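Local coordinates for tegument protein VP22 (PDB 4XAL) that promotes viral mRNA accumulation and protein translation late in herpes simplex virus 1 infection, modulates the virion host shutoff RNase and stabilises microtubules, at residues A[24-28]-A[102-106]. Numbering follows the deposited sequence.
Sequences RKLHF and LQRAN
A pair of side-chain-to-backbone hydrogen bonds joins the extended segment 24-28 to the short helix 101-107 of the VP22 core domain: the carboxamide of Asn106 pairs with both backbone polar groups of Leu26. Leu26 N donates to Asn106 OD1 at 2.8 Å, almost straight (177°), and Asn106 ND2 donates to Leu26 O at 3.0 Å. This second bond runs nearly in the amide plane of Asn106, with an N-H...O angle of 168°, and the two bonds together fix the rotation of the amide. Lys25 adds a third bond. Its chain bends at chi2, carrying Lys25 CD across Asn106 CB, and Lys25 NZ donates to Asn106 O at 3.0 Å, near the C-terminal end of the helix.

One turn earlier, Leu102 supplies the apolar half. Leu102 CD1 sits over one face of the Phe28 ring, 3.7 Å from the centroid and 22° off the normal, a CH-pi contact. The same methyl, Leu102 CD1, lies 3.5 Å from Leu26 O. Leu26 CD1 packs loosely on Ala105 CB (4.4 Å). Leu26, Phe28 and Leu102 also touch helix 41-74, and Arg24 O accepts a hydrogen bond from Arg57 there. The arrangement is that of an asparagine side chain bridging a helix to an extended segment by pairing with one residue's N-H and C=O, here beside helix 41-74.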
loop_
_atom_site.group_PDB
_atom_site.type_symbol
_atom_site.label_atom_id
_atom_site.label_comp_id
_atom_site.label_asym_id
_atom_site.label_seq_id
_atom_site.Cartn_x
_atom_site.Cartn_y
_atom_site.Cartn_z
ATOM N N ARG A 24 -2.933 5.361 11.617
ATOM C CA ARG A 24 -3.896 6.443 11.454
ATOM C C ARG A 24 -4.900 6.171 10.343
ATOM O O ARG A 24 -4.533 5.809 9.226
ATOM C CB ARG A 24 -3.168 7.755 11.187
ATOM C CG ARG A 24 -4.047 8.991 11.256
ATOM C CD ARG A 24 -3.323 10.180 10.654
ATOM N NE ARG A 24 -4.220 11.293 10.359
ATOM C CZ ARG A 24 -4.405 12.342 11.153
ATOM N NH1 ARG A 24 -3.748 12.431 12.305
ATOM N NH2 ARG A 24 -5.247 13.305 10.791
ATOM N N LYS A 25 -6.179 6.346 10.663
ATOM C CA LYS A 25 -7.222 6.273 9.659
ATOM C C LYS A 25 -7.032 7.429 8.688
ATOM O O LYS A 25 -6.900 8.578 9.109
ATOM C CB LYS A 25 -8.606 6.326 10.311
ATOM C CG LYS A 25 -8.859 5.155 11.266
ATOM C CD LYS A 25 -8.900 3.841 10.497
ATOM C CE LYS A 25 -8.861 2.630 11.441
ATOM N NZ LYS A 25 -8.651 1.363 10.681
ATOM N N LEU A 26 -7.004 7.118 7.396
ATOM C CA LEU A 26 -6.782 8.136 6.373
ATOM C C LEU A 26 -8.082 8.732 5.877
ATOM O O LEU A 26 -8.990 8.009 5.466
ATOM C CB LEU A 26 -6.003 7.545 5.192
ATOM C CG LEU A 26 -4.644 6.996 5.595
ATOM C CD1 LEU A 26 -4.009 6.247 4.435
ATOM C CD2 LEU A 26 -3.744 8.128 6.057
ATOM N N HIS A 27 -8.157 10.058 5.894
ATOM C CA HIS A 27 -9.292 10.782 5.332
ATOM C C HIS A 27 -8.839 12.087 4.700
ATOM O O HIS A 27 -7.946 12.747 5.222
ATOM C CB HIS A 27 -10.329 11.087 6.417
ATOM C CG HIS A 27 -10.900 9.864 7.050
ATOM N ND1 HIS A 27 -11.792 9.042 6.401
ATOM C CD2 HIS A 27 -10.684 9.309 8.266
ATOM C CE1 HIS A 27 -12.111 8.033 7.195
ATOM N NE2 HIS A 27 -11.454 8.175 8.334
ATOM N N PHE A 28 -9.447 12.452 3.577
ATOM C CA PHE A 28 -9.174 13.750 2.985
ATOM C C PHE A 28 -9.827 14.845 3.832
ATOM O O PHE A 28 -10.731 14.579 4.619
ATOM C CB PHE A 28 -9.662 13.803 1.545
ATOM C CG PHE A 28 -8.934 12.843 0.638
ATOM C CD1 PHE A 28 -7.552 12.922 0.509
ATOM C CD2 PHE A 28 -9.619 11.870 -0.057
ATOM C CE1 PHE A 28 -6.862 12.039 -0.317
ATOM C CE2 PHE A 28 -8.946 10.990 -0.886
ATOM C CZ PHE A 28 -7.569 11.070 -1.009
ATOM N N LEU A 102 -9.175 5.106 0.018
ATOM C CA LEU A 102 -8.938 5.300 1.458
ATOM C C LEU A 102 -9.603 4.216 2.311
ATOM O O LEU A 102 -9.012 3.711 3.279
ATOM C CB LEU A 102 -9.431 6.684 1.910
ATOM C CG LEU A 102 -8.767 7.907 1.261
ATOM C CD1 LEU A 102 -9.034 9.140 2.120
ATOM C CD2 LEU A 102 -7.266 7.709 1.061
ATOM N N GLN A 103 -10.842 3.885 1.967
ATOM C CA GLN A 103 -11.565 2.809 2.639
ATOM C C GLN A 103 -10.735 1.527 2.663
ATOM O O GLN A 103 -10.536 0.910 3.716
ATOM C CB GLN A 103 -12.902 2.564 1.940
ATOM C CG GLN A 103 -13.576 1.255 2.324
ATOM C CD GLN A 103 -14.659 1.448 3.364
ATOM O OE1 GLN A 103 -15.369 2.458 3.360
ATOM N NE2 GLN A 103 -14.802 0.474 4.258
ATOM N N ARG A 104 -10.221 1.150 1.501
ATOM C CA ARG A 104 -9.441 -0.077 1.375
ATOM C C ARG A 104 -8.160 0.003 2.188
ATOM O O ARG A 104 -7.752 -0.978 2.807
ATOM C CB ARG A 104 -9.098 -0.368 -0.091
ATOM C CG ARG A 104 -10.280 -0.584 -1.026
ATOM C CD ARG A 104 -10.911 -1.955 -0.858
ATOM N NE ARG A 104 -12.123 -1.862 -0.054
ATOM C CZ ARG A 104 -13.335 -1.670 -0.562
ATOM N NH1 ARG A 104 -13.490 -1.556 -1.874
ATOM N NH2 ARG A 104 -14.388 -1.592 0.245
ATOM N N ALA A 105 -7.506 1.164 2.169
ATOM C CA ALA A 105 -6.277 1.342 2.930
ATOM C C ALA A 105 -6.539 1.292 4.438
ATOM O O ALA A 105 -5.693 0.841 5.209
ATOM C CB ALA A 105 -5.610 2.645 2.569
ATOM N N ASN A 106 -7.706 1.765 4.861
ATOM C CA ASN A 106 -8.019 1.794 6.289
ATOM C C ASN A 106 -8.435 0.427 6.817
ATOM O O ASN A 106 -8.307 0.159 8.007
ATOM C CB ASN A 106 -9.127 2.808 6.585
ATOM C CG ASN A 106 -8.651 4.234 6.446
ATOM O OD1 ASN A 106 -7.465 4.513 6.599
ATOM N ND2 ASN A 106 -9.576 5.150 6.153
#